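Local coordinates for oligopeptide-binding protein appA (Bacillus subtilis, PDB 1XOC) that binds extracellular oligopeptides, tetra- and pentapeptides among them, and delivers them to an ABC permease that serves sporulation and genetic competence, at residues A230-G235 against E251-L256; F424-D429 against K468-I473. One frame throughout, in Å; residues are numbered along the deposited sequence.

Interactions 1 and 2 follow one another along the chain: 230-235 meets 251-256 before 424-429 meets 468-473. Their centres lie about 42 Å apart, on opposite sides of the centre of the chain, and their nearest atoms are about 30 Å from each other. Interaction 1, partly buried and about 28 Å from that centre, joins helix 225-234 to the loop before strand 256-262. Interaction 2, buried at about 17 Å, joins the turn that leads into helix 428-431 to helix 463-480. One mixed sheet relates them: strand 256-262 pairs with strand 483-496, which follows helix 463-480. They are separate contacts of one solute-binding fold, one peripheral, one nearer its middle.

Interaction 1 of 2, residues A230-G235 against E251-L256; sequences AQLQAG and EKFNNL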
ATOM      1  N   ALA A 230      21.139  -6.124  11.942  1.00 30.30           N
ATOM      2  CA  ALA A 230      22.582  -6.367  12.022  1.00 30.07           C
ATOM      3  C   ALA A 230      23.386  -5.555  10.998  1.00 29.83           C
ATOM      4  O   ALA A 230      24.471  -5.067  11.317  1.00 29.55           O
ATOM      5  CB  ALA A 230      22.876  -7.834  11.841  1.00 29.94           C
ATOM      6  N   GLN A 231      22.880  -5.424   9.771  1.00 28.98           N
ATOM      7  CA  GLN A 231      23.572  -4.624   8.752  1.00 29.29           C
ATOM      8  C   GLN A 231      23.583  -3.152   9.093  1.00 29.51           C
ATOM      9  O   GLN A 231      24.551  -2.461   8.813  1.00 29.98           O
ATOM     10  CB  GLN A 231      22.967  -4.825   7.384  1.00 28.90           C
ATOM     11  CG  GLN A 231      23.247  -6.217   6.853  1.00 28.61           C
ATOM     12  CD  GLN A 231      22.951  -6.379   5.396  1.00 30.53           C
ATOM     13  OE1 GLN A 231      22.633  -7.489   4.941  1.00 35.12           O
ATOM     14  NE2 GLN A 231      23.028  -5.302   4.650  1.00 29.25           N
ATOM     15  N   LEU A 232      22.481  -2.676   9.667  1.00 29.94           N
ATOM     16  CA  LEU A 232      22.379  -1.312  10.157  1.00 30.46           C
ATOM     17  C   LEU A 232      23.439  -1.011  11.222  1.00 30.92           C
ATOM     18  O   LEU A 232      24.122   0.018  11.168  1.00 30.64           O
ATOM     19  CB  LEU A 232      20.977  -1.104  10.734  1.00 30.04           C
ATOM     20  CG  LEU A 232      20.625   0.338  11.043  1.00 30.28           C
ATOM     21  CD1 LEU A 232      20.561   1.223   9.840  1.00 30.87           C
ATOM     22  CD2 LEU A 232      19.269   0.358  11.781  1.00 31.24           C
ATOM     23  N   GLN A 233      23.580  -1.915  12.186  1.00 31.52           N
ATOM     24  CA  GLN A 233      24.635  -1.815  13.204  1.00 32.31           C
ATOM     25  C   GLN A 233      26.028  -1.716  12.577  1.00 32.67           C
ATOM     26  O   GLN A 233      26.871  -0.950  13.038  1.00 33.43           O
ATOM     27  CB  GLN A 233      24.581  -3.017  14.145  1.00 32.03           C
ATOM     28  CG  GLN A 233      25.571  -2.929  15.312  1.00 33.36           C
ATOM     29  CD  GLN A 233      25.404  -4.062  16.305  1.00 36.16           C
ATOM     30  OE1 GLN A 233      25.396  -3.842  17.527  1.00 42.41           O
ATOM     31  NE2 GLN A 233      25.278  -5.292  15.791  1.00 42.22           N
ATOM     32  N   ALA A 234      26.259  -2.502  11.530  1.00 32.70           N
ATOM     33  CA  ALA A 234      27.579  -2.596  10.902  1.00 32.98           C
ATOM     34  C   ALA A 234      27.856  -1.452   9.944  1.00 32.96           C
ATOM     35  O   ALA A 234      28.993  -1.263   9.536  1.00 34.17           O
ATOM     36  CB  ALA A 234      27.716  -3.926  10.159  1.00 32.66           C
ATOM     37  N   GLY A 235      26.846  -0.695   9.560  1.00 32.66           N
ATOM     38  CA  GLY A 235      27.018   0.348   8.558  1.00 32.86           C
ATOM     39  C   GLY A 235      26.893  -0.100   7.124  1.00 32.55           C
ATOM     40  O   GLY A 235      27.162   0.669   6.212  1.00 34.24           O
ATOM     41  N   GLU A 251      18.819   2.148  18.965  1.00 32.66           N
ATOM     42  CA  GLU A 251      19.065   3.511  19.393  1.00 33.58           C
ATOM     43  C   GLU A 251      20.490   3.694  19.920  1.00 34.25           C
ATOM     44  O   GLU A 251      20.958   4.820  19.997  1.00 35.36           O
ATOM     45  CB  GLU A 251      18.013   3.995  20.416  1.00 33.90           C
ATOM     46  CG  GLU A 251      18.163   3.472  21.792  1.00 34.56           C
ATOM     47  CD  GLU A 251      17.240   4.170  22.818  1.00 34.80           C
ATOM     48  OE1 GLU A 251      16.857   5.350  22.609  1.00 35.54           O
ATOM     49  OE2 GLU A 251      16.917   3.524  23.836  1.00 36.54           O
ATOM     50  N   LYS A 252      21.170   2.598  20.263  1.00 33.72           N
ATOM     51  CA  LYS A 252      22.561   2.630  20.699  1.00 34.69           C
ATOM     52  C   LYS A 252      23.577   2.568  19.556  1.00 34.13           C
ATOM     53  O   LYS A 252      24.774   2.770  19.791  1.00 33.61           O
ATOM     54  CB  LYS A 252      22.823   1.442  21.600  1.00 34.94           C
ATOM     55  CG  LYS A 252      22.030   1.449  22.890  1.00 36.74           C
ATOM     56  CD  LYS A 252      22.288   0.156  23.672  1.00 38.03           C
ATOM     57  CE  LYS A 252      21.428   0.062  24.925  1.00 40.30           C
ATOM     58  NZ  LYS A 252      21.910   0.955  26.039  1.00 45.20           N
ATOM     59  N   PHE A 253      23.122   2.276  18.340  1.00 33.83           N
ATOM     60  CA  PHE A 253      24.029   2.090  17.204  1.00 34.50           C
ATOM     61  C   PHE A 253      24.717   3.397  16.871  1.00 35.27           C
ATOM     62  O   PHE A 253      24.153   4.481  17.034  1.00 35.91           O
ATOM     63  CB  PHE A 253      23.295   1.635  15.939  1.00 33.09           C
ATOM     64  CG  PHE A 253      22.705   0.252  16.008  1.00 32.55           C
ATOM     65  CD1 PHE A 253      23.024  -0.636  17.017  1.00 32.03           C
ATOM     66  CD2 PHE A 253      21.825  -0.161  15.017  1.00 30.07           C
ATOM     67  CE1 PHE A 253      22.464  -1.914  17.055  1.00 32.22           C
ATOM     68  CE2 PHE A 253      21.262  -1.434  15.038  1.00 30.77           C
ATOM     69  CZ  PHE A 253      21.572  -2.305  16.056  1.00 31.84           C
ATOM     70  N   ASN A 254      25.925   3.288  16.338  1.00 36.53           N
ATOM     71  CA  ASN A 254      26.711   4.479  16.063  1.00 36.83           C
ATOM     72  C   ASN A 254      26.231   5.178  14.805  1.00 36.37           C
ATOM     73  O   ASN A 254      25.826   4.533  13.828  1.00 37.10           O
ATOM     74  CB  ASN A 254      28.192   4.143  15.919  1.00 37.77           C
ATOM     75  CG  ASN A 254      28.778   3.530  17.188  1.00 40.36           C
ATOM     76  OD1 ASN A 254      29.272   2.406  17.160  1.00 45.92           O
ATOM     77  ND2 ASN A 254      28.704   4.255  18.303  1.00 41.56           N
ATOM     78  N   ASN A 255      26.293   6.502  14.856  1.00 36.27           N
ATOM     79  CA  ASN A 255      26.122   7.358  13.696  1.00 36.01           C
ATOM     80  C   ASN A 255      24.665   7.408  13.196  1.00 35.08           C
ATOM     81  O   ASN A 255      24.442   7.695  12.035  1.00 35.58           O
ATOM     82  CB  ASN A 255      27.073   6.942  12.558  1.00 37.25           C
ATOM     83  CG  ASN A 255      28.572   6.930  12.980  1.00 40.42           C
ATOM     84  OD1 ASN A 255      29.287   5.933  12.783  1.00 44.88           O
ATOM     85  ND2 ASN A 255      29.040   8.045  13.557  1.00 43.78           N
ATOM     86  N   LEU A 256      23.692   7.144  14.077  1.00 34.13           N
ATOM     87  CA  LEU A 256      22.270   7.072  13.666  1.00 33.33           C
ATOM     88  C   LEU A 256      21.326   7.783  14.620  1.00 31.67           C
ATOM     89  O   LEU A 256      21.611   7.927  15.794  1.00 32.86           O
ATOM     90  CB  LEU A 256      21.804   5.609  13.516  1.00 33.91           C
ATOM     91  CG  LEU A 256      22.471   4.765  12.410  1.00 36.22           C
ATOM     92  CD1 LEU A 256      22.189   3.264  12.600  1.00 37.31           C
ATOM     93  CD2 LEU A 256      22.060   5.196  11.024  1.00 37.59           C
TER
HETATM   94  O   HOH W   1      26.782   0.498  15.592  1.00 37.37           O
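F253 opens a type II beta turn, F253 to L256, that leads into strand 256-262, and its ring lies against the last turn of helix 225-234 at Q233. CB of Q233 sits over the middle of one ring face, 3.7 Å from the F253 ring centroid and 13° off the normal, a CH-pi contact. A chi1 of -175° swings Q233 CG away from its own N and beside the carbonyl carbon, so that the extended chain runs on over CD1 and CE1 of F253, and OE1 ends 3.5 Å from F253 CE1; the amide plane is inclined 38° to the ring. L232 meets the ring at its edge, CD2 4.2 Å from F253 CD2, and packs with CG 3.7 Å from L256 CD1, while V242 also touches its side chain. No direct hydrogen bond joins the segments. Instead a water donates to Q233 O at 2.9 Å and accepts from N254 N at 3.0 Å, bridging the helix end and the turn. G235 closes the helix in a Schellman motif, with its N bonded to L232 O. Replacing F253 by an alanine is likely to strip Q233 CB and CG of the ring face beneath them and leave L232 CD2 without the ring edge it packs against. The union is therefore chiefly apolar, with a single water providing the polar link between the two backbones.

Interaction 2 of 2, residues F424-D429 against K468-I473; sequences FPDQYD and KEYEQI
The Y470 ring has CD1 of I473, one turn on in helix 463-480, over the centre of one face, 3.4 Å above the plane, and meets Q427 CG and D426 OD2 at its edge, near its plane. That edge points at an N-terminal helix cap: OD2 of D426 accepts from Y428 N at 2.9 Å, a capping bond where the chain turns into helix 428-431. The donor approaches from above the carboxylate, 40° out of its plane. The tyrosine hydroxyl reaches the same turn, for Q427 N donates to Y470 OH at 2.9 Å with an angle of 152° at the hydrogen. Two successive backbone N-H groups in the turn leading into the helix are thus engaged by side chains, one by the aspartate and the next-door one by the tyrosine.

Alongside, Q427 is bent at chi2, and its CG comes 3.5 Å from Y470 CE2; the amide plane stands 79° from the ring. The D426 carboxylate is also steeply turned against the ring plane. Its other oxygen, OD1, forms a salt bridge with K458, which probably favours the charged form of D426. K458 also makes a cation-pi contact with Y428, whose hydroxyl bonds to E124. Y466 meets the Y470 ring with the two planes inclined to each other, and its own hydroxyl bonds P425 O, so helix 463-480 grips the segment leading into the cap with two tyrosines. A water also lies between D426 and Y470, donating to D426 OD2 and standing 2.7 Å from Y470 OH.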
ATOM      1  N   PHE A 424      -6.395   9.790   0.352  1.00 33.48           N
ATOM      2  CA  PHE A 424      -7.785  10.196   0.208  1.00 34.00           C
ATOM      3  C   PHE A 424      -8.636   9.026   0.629  1.00 34.04           C
ATOM      4  O   PHE A 424      -8.596   7.959   0.028  1.00 35.28           O
ATOM      5  CB  PHE A 424      -8.108  10.593  -1.224  1.00 34.06           C
ATOM      6  CG  PHE A 424      -9.504  11.075  -1.410  1.00 33.95           C
ATOM      7  CD1 PHE A 424      -9.872  12.303  -0.914  1.00 31.73           C
ATOM      8  CD2 PHE A 424     -10.453  10.289  -2.052  1.00 35.00           C
ATOM      9  CE1 PHE A 424     -11.179  12.785  -1.070  1.00 35.00           C
ATOM     10  CE2 PHE A 424     -11.765  10.762  -2.196  1.00 34.69           C
ATOM     11  CZ  PHE A 424     -12.112  12.000  -1.709  1.00 35.26           C
ATOM     12  N   PRO A 425      -9.409   9.202   1.699  1.00 34.75           N
ATOM     13  CA  PRO A 425     -10.084   8.070   2.326  1.00 35.70           C
ATOM     14  C   PRO A 425     -11.304   7.619   1.524  1.00 36.95           C
ATOM     15  O   PRO A 425     -12.299   8.331   1.468  1.00 38.23           O
ATOM     16  CB  PRO A 425     -10.476   8.638   3.694  1.00 35.75           C
ATOM     17  CG  PRO A 425     -10.726  10.068   3.421  1.00 34.41           C
ATOM     18  CD  PRO A 425      -9.685  10.464   2.408  1.00 34.34           C
ATOM     19  N   ASP A 426     -11.205   6.452   0.887  1.00 38.07           N
ATOM     20  CA  ASP A 426     -12.327   5.862   0.127  1.00 38.33           C
ATOM     21  C   ASP A 426     -12.074   4.333   0.057  1.00 38.73           C
ATOM     22  O   ASP A 426     -11.071   3.858  -0.546  1.00 40.44           O
ATOM     23  CB  ASP A 426     -12.491   6.513  -1.277  1.00 39.12           C
ATOM     24  CG  ASP A 426     -13.688   5.932  -2.093  1.00 40.71           C
ATOM     25  OD1 ASP A 426     -14.048   6.474  -3.194  1.00 45.99           O
ATOM     26  OD2 ASP A 426     -14.302   4.948  -1.622  1.00 46.46           O
ATOM     27  N   GLN A 427     -12.985   3.589   0.693  1.00 37.31           N
ATOM     28  CA  GLN A 427     -12.914   2.138   0.874  1.00 36.12           C
ATOM     29  C   GLN A 427     -13.370   1.354  -0.353  1.00 34.34           C
ATOM     30  O   GLN A 427     -13.268   0.134  -0.373  1.00 33.97           O
ATOM     31  CB  GLN A 427     -13.829   1.726   2.031  1.00 37.10           C
ATOM     32  CG  GLN A 427     -13.523   2.377   3.365  1.00 40.34           C
ATOM     33  CD  GLN A 427     -12.115   2.219   3.752  1.00 43.06           C
ATOM     34  OE1 GLN A 427     -11.432   3.204   4.087  1.00 50.24           O
ATOM     35  NE2 GLN A 427     -11.624   0.984   3.680  1.00 44.17           N
ATOM     36  N   TYR A 428     -13.910   2.050  -1.342  1.00 32.00           N
ATOM     37  CA  TYR A 428     -14.421   1.431  -2.563  1.00 31.97           C
ATOM     38  C   TYR A 428     -13.358   0.519  -3.212  1.00 31.10           C
ATOM     39  O   TYR A 428     -13.667  -0.584  -3.644  1.00 29.16           O
ATOM     40  CB  TYR A 428     -14.857   2.528  -3.526  1.00 31.69           C
ATOM     41  CG  TYR A 428     -15.372   2.070  -4.860  1.00 31.89           C
ATOM     42  CD1 TYR A 428     -16.731   1.960  -5.118  1.00 31.89           C
ATOM     43  CD2 TYR A 428     -14.484   1.802  -5.898  1.00 32.17           C
ATOM     44  CE1 TYR A 428     -17.183   1.570  -6.370  1.00 31.08           C
ATOM     45  CE2 TYR A 428     -14.932   1.414  -7.140  1.00 32.50           C
ATOM     46  CZ  TYR A 428     -16.274   1.287  -7.365  1.00 31.75           C
ATOM     47  OH  TYR A 428     -16.709   0.910  -8.622  1.00 34.80           O
ATOM     48  N   ASP A 429     -12.110   0.989  -3.288  1.00 31.19           N
ATOM     49  CA  ASP A 429     -11.066   0.275  -4.018  1.00 32.03           C
ATOM     50  C   ASP A 429     -10.821  -1.109  -3.441  1.00 31.85           C
ATOM     51  O   ASP A 429     -10.440  -2.025  -4.165  1.00 30.75           O
ATOM     52  CB  ASP A 429      -9.737   1.079  -4.031  1.00 33.22           C
ATOM     53  CG  ASP A 429      -9.776   2.299  -4.945  1.00 38.89           C
ATOM     54  OD1 ASP A 429     -10.771   2.472  -5.684  1.00 44.76           O
ATOM     55  OD2 ASP A 429      -8.779   3.103  -4.954  1.00 47.86           O
ATOM     56  N   LYS A 468     -19.905  11.703   7.498  1.00 28.65           N
ATOM     57  CA  LYS A 468     -21.101  11.262   8.213  1.00 29.88           C
ATOM     58  C   LYS A 468     -21.678  10.015   7.565  1.00 29.97           C
ATOM     59  O   LYS A 468     -22.020   9.063   8.252  1.00 30.27           O
ATOM     60  CB  LYS A 468     -22.149  12.373   8.252  1.00 29.72           C
ATOM     61  CG  LYS A 468     -23.314  12.133   9.228  1.00 30.59           C
ATOM     62  CD  LYS A 468     -22.916  12.487  10.664  1.00 31.93           C
ATOM     63  CE  LYS A 468     -23.745  11.743  11.717  1.00 32.48           C
ATOM     64  NZ  LYS A 468     -22.889  11.286  12.870  1.00 33.20           N
ATOM     65  N   GLU A 469     -21.766  10.015   6.240  1.00 30.67           N
ATOM     66  CA  GLU A 469     -22.253   8.848   5.508  1.00 31.60           C
ATOM     67  C   GLU A 469     -21.280   7.676   5.619  1.00 31.90           C
ATOM     68  O   GLU A 469     -21.694   6.511   5.592  1.00 32.89           O
ATOM     69  CB  GLU A 469     -22.505   9.194   4.039  1.00 32.21           C
ATOM     70  CG  GLU A 469     -23.859   9.886   3.828  1.00 35.46           C
ATOM     71  CD  GLU A 469     -25.038   8.911   3.851  1.00 38.82           C
ATOM     72  OE1 GLU A 469     -24.889   7.799   3.282  1.00 41.74           O
ATOM     73  OE2 GLU A 469     -26.105   9.261   4.411  1.00 41.67           O
ATOM     74  N   TYR A 470     -19.987   7.976   5.750  1.00 31.82           N
ATOM     75  CA  TYR A 470     -18.991   6.920   5.935  1.00 31.51           C
ATOM     76  C   TYR A 470     -19.107   6.199   7.270  1.00 31.73           C
ATOM     77  O   TYR A 470     -18.670   5.063   7.380  1.00 32.05           O
ATOM     78  CB  TYR A 470     -17.551   7.409   5.666  1.00 31.16           C
ATOM     79  CG  TYR A 470     -17.008   6.751   4.422  1.00 31.39           C
ATOM     80  CD1 TYR A 470     -17.141   7.342   3.175  1.00 30.76           C
ATOM     81  CD2 TYR A 470     -16.433   5.492   4.488  1.00 31.04           C
ATOM     82  CE1 TYR A 470     -16.691   6.704   2.018  1.00 31.03           C
ATOM     83  CE2 TYR A 470     -15.986   4.852   3.347  1.00 30.69           C
ATOM     84  CZ  TYR A 470     -16.105   5.458   2.107  1.00 32.07           C
ATOM     85  OH  TYR A 470     -15.653   4.817   0.944  1.00 32.60           O
ATOM     86  N   GLU A 471     -19.715   6.808   8.280  1.00 31.71           N
ATOM     87  CA  GLU A 471     -19.977   6.068   9.525  1.00 32.78           C
ATOM     88  C   GLU A 471     -20.759   4.762   9.256  1.00 32.36           C
ATOM     89  O   GLU A 471     -20.467   3.716   9.835  1.00 32.38           O
ATOM     90  CB  GLU A 471     -20.745   6.934  10.525  1.00 32.75           C
ATOM     91  CG  GLU A 471     -19.937   8.085  11.105  1.00 34.75           C
ATOM     92  CD  GLU A 471     -20.773   9.049  11.959  1.00 35.84           C
ATOM     93  OE1 GLU A 471     -21.996   8.814  12.165  1.00 39.59           O
ATOM     94  OE2 GLU A 471     -20.201  10.066  12.425  1.00 39.91           O
ATOM     95  N   GLN A 472     -21.748   4.831   8.370  1.00 32.17           N
ATOM     96  CA  GLN A 472     -22.526   3.656   7.996  1.00 32.31           C
ATOM     97  C   GLN A 472     -21.698   2.602   7.286  1.00 31.79           C
ATOM     98  O   GLN A 472     -21.928   1.421   7.465  1.00 31.96           O
ATOM     99  CB  GLN A 472     -23.677   4.040   7.076  1.00 32.31           C
ATOM    100  CG  GLN A 472     -24.691   4.941   7.696  1.00 33.40           C
ATOM    101  CD  GLN A 472     -25.833   5.217   6.747  1.00 34.17           C
ATOM    102  OE1 GLN A 472     -26.490   4.288   6.269  1.00 37.81           O
ATOM    103  NE2 GLN A 472     -26.078   6.496   6.462  1.00 37.02           N
ATOM    104  N   ILE A 473     -20.766   3.028   6.445  1.00 31.33           N
ATOM    105  CA  ILE A 473     -19.911   2.089   5.706  1.00 31.86           C
ATOM    106  C   ILE A 473     -18.991   1.359   6.685  1.00 31.92           C
ATOM    107  O   ILE A 473     -18.866   0.139   6.639  1.00 32.30           O
ATOM    108  CB  ILE A 473     -19.108   2.813   4.610  1.00 31.52           C
ATOM    109  CG1 ILE A 473     -20.038   3.270   3.497  1.00 31.01           C
ATOM    110  CG2 ILE A 473     -18.051   1.892   4.013  1.00 32.07           C
ATOM    111  CD1 ILE A 473     -19.451   4.349   2.561  1.00 31.69           C
TER
HETATM  112  O   HOH W   2     -16.791   5.421  -1.375  1.00 34.24           O